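Local coordinates for ABC-type transport system, sugar-family extracellular solute-binding protein (PDB 6HNI) that binds tyrosine between its two lobes, probably for delivery to an ABC-type importer, and also has adhesive properties, at residues 27-32 with 93-98. The protein carries 1 engineered substitution. Numbering follows the deposited sequence.
Sequences GITQLV and TPSAQA. With TYR (tyrosine), chain B.
With chi1 at -61°, Ser-95 holds OG beside its own backbone N and turned to the strand end, while Leu-31 swings CG anti to its backbone N (chi1 174°) and points its tip at Pro-94, at the start of the helix. Ser-95 OG thereby lies 3.4 Å from Leu-31 CB; it also approaches Leu-31 N, but at a poor angle for a hydrogen bond, and is bonded instead to Ser-92 OG and Ile-91 O. Further out, Leu-31 CD2 meets the ring of Pro-94 at CG (4.0 Å), the two side chains crossing at a slant. Beside this packing two waters link Thr-29 to Ser-95. One accepts from Thr-29 OG1 and donates to Ser-95 O; the other donates to Thr-29 OG1 at 2.7 Å and is hydrogen-bonded to Ser-95 OG, so the threonine hydroxyl is held by two waters, as donor to one and acceptor from the other. Helix 93-102 is thus set against the C-terminal end of strand 24-30, with its first residue facing the ligand: Thr-93 N donates to tyrosine O (2.8 Å, 176°) and Thr-93 OG1 to OXT (2.6 Å). A helix N-terminus receiving the ligand carboxylate at the C-terminal ends of the strands of a parallel sheet is characteristic of the interlobe cleft of periplasmic-binding-protein folds.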
loop_
_atom_site.group_PDB
_atom_site.type_symbol
_atom_site.label_atom_id
_atom_site.label_comp_id
_atom_site.label_asym_id
_atom_site.label_seq_id
_atom_site.Cartn_x
_atom_site.Cartn_y
_atom_site.Cartn_z
ATOM N N GLY A 27 17.486 -5.955 8.906
ATOM C CA GLY A 27 16.209 -6.677 9.126
ATOM C C GLY A 27 15.127 -6.102 8.237
ATOM O O GLY A 27 14.976 -4.875 8.202
ATOM N N ILE A 28 14.426 -6.997 7.517
ATOM C CA ILE A 28 13.272 -6.555 6.720
ATOM C C ILE A 28 12.026 -7.148 7.405
ATOM O O ILE A 28 11.964 -8.323 7.620
ATOM C CB ILE A 28 13.331 -7.057 5.286
ATOM C CG1 ILE A 28 14.629 -6.599 4.557
ATOM C CG2 ILE A 28 12.072 -6.601 4.535
ATOM C CD1 ILE A 28 14.707 -6.948 3.096
ATOM N N THR A 29 11.137 -6.231 7.751
ATOM C CA THR A 29 9.842 -6.632 8.410
ATOM C C THR A 29 8.720 -6.244 7.467
ATOM O O THR A 29 8.497 -5.086 7.173
ATOM C CB THR A 29 9.744 -6.029 9.812
ATOM O OG1 THR A 29 8.408 -6.361 10.341
ATOM C CG2 THR A 29 9.878 -4.555 9.906
ATOM N N GLN A 30 8.033 -7.280 6.983
ATOM C CA GLN A 30 6.941 -7.102 6.029
ATOM C C GLN A 30 5.624 -7.651 6.640
ATOM O O GLN A 30 5.623 -8.730 7.190
ATOM C CB GLN A 30 7.252 -7.851 4.740
ATOM C CG GLN A 30 6.257 -7.643 3.623
ATOM C CD GLN A 30 6.625 -8.318 2.313
ATOM O OE1 GLN A 30 7.822 -8.352 1.933
ATOM N NE2 GLN A 30 5.632 -8.778 1.555
ATOM N N LEU A 31 4.543 -6.883 6.532
ATOM C CA LEU A 31 3.290 -7.330 7.187
ATOM C C LEU A 31 2.754 -8.674 6.674
ATOM O O LEU A 31 2.373 -9.550 7.471
ATOM C CB LEU A 31 2.270 -6.220 7.024
ATOM C CG LEU A 31 0.838 -6.543 7.503
ATOM C CD1 LEU A 31 0.887 -6.794 8.984
ATOM C CD2 LEU A 31 -0.022 -5.370 7.110
ATOM N N VAL A 32 2.705 -8.804 5.354
ATOM C CA VAL A 32 2.053 -9.918 4.681
ATOM C C VAL A 32 2.517 -9.930 3.218
ATOM O O VAL A 32 2.910 -8.905 2.714
ATOM C CB VAL A 32 0.495 -9.797 4.802
ATOM C CG1 VAL A 32 -0.014 -8.605 4.024
ATOM C CG2 VAL A 32 -0.209 -11.106 4.394
ATOM N N THR A 93 2.422 0.359 7.062
ATOM C CA THR A 93 2.221 1.129 8.263
ATOM C C THR A 93 2.318 0.274 9.527
ATOM O O THR A 93 2.995 0.641 10.464
ATOM C CB THR A 93 0.966 2.008 8.190
ATOM O OG1 THR A 93 1.101 2.963 7.157
ATOM C CG2 THR A 93 0.688 2.710 9.494
ATOM N N PRO A 94 1.531 -0.826 9.617
ATOM C CA PRO A 94 1.664 -1.654 10.821
ATOM C C PRO A 94 3.089 -2.152 11.133
ATOM O O PRO A 94 3.519 -2.128 12.308
ATOM C CB PRO A 94 0.649 -2.793 10.590
ATOM C CG PRO A 94 -0.309 -2.242 9.584
ATOM C CD PRO A 94 0.553 -1.383 8.684
ATOM N N SER A 95 3.809 -2.564 10.086
ATOM C CA SER A 95 5.167 -3.043 10.337
ATOM C C SER A 95 6.111 -1.916 10.797
ATOM O O SER A 95 6.914 -2.120 11.695
ATOM C CB SER A 95 5.678 -3.689 9.057
ATOM O OG SER A 95 4.895 -4.807 8.626
ATOM N N ALA A 96 5.930 -0.736 10.203
ATOM C CA ALA A 96 6.699 0.444 10.577
ATOM C C ALA A 96 6.421 0.932 11.973
ATOM O O ALA A 96 7.296 1.323 12.718
ATOM C CB ALA A 96 6.501 1.542 9.560
ATOM N N GLN A 97 5.113 0.953 12.325
ATOM C CA GLN A 97 4.746 1.373 13.669
ATOM C C GLN A 97 5.334 0.451 14.736
ATOM O O GLN A 97 5.825 0.933 15.775
ATOM C CB GLN A 97 3.209 1.482 13.841
ATOM C CG GLN A 97 2.661 2.647 13.092
ATOM C CD GLN A 97 1.143 2.760 13.291
ATOM O OE1 GLN A 97 0.419 1.777 13.055
ATOM N NE2 GLN A 97 0.685 3.961 13.620
ATOM N N ALA A 98 5.314 -0.844 14.453
ATOM C CA ALA A 98 5.919 -1.803 15.361
ATOM C C ALA A 98 7.452 -1.587 15.519
ATOM O O ALA A 98 7.958 -1.653 16.599
ATOM C CB ALA A 98 5.637 -3.208 14.930
HETATM N N TYR B . -0.534 1.988 2.254
HETATM C CA TYR B . -0.520 0.795 3.119
HETATM C C TYR B . 0.057 1.160 4.478
HETATM O O TYR B . 0.290 0.255 5.270
HETATM C CB TYR B . 0.115 -0.432 2.435
HETATM C CG TYR B . -0.673 -0.911 1.260
HETATM C CD1 TYR B . -1.965 -1.477 1.464
HETATM C CD2 TYR B . -0.263 -0.779 -0.032
HETATM C CE1 TYR B . -2.733 -1.845 0.390
HETATM C CE2 TYR B . -1.022 -1.147 -1.122
HETATM C CZ TYR B . -2.308 -1.693 -0.902
HETATM O OH TYR B . -3.090 -2.059 -1.981
HETATM O OXT TYR B . 0.186 2.324 4.794
HETATM O O HOH W 1 7.708 -4.885 12.438
HETATM O O HOH W 2 5.929 -7.147 9.740
#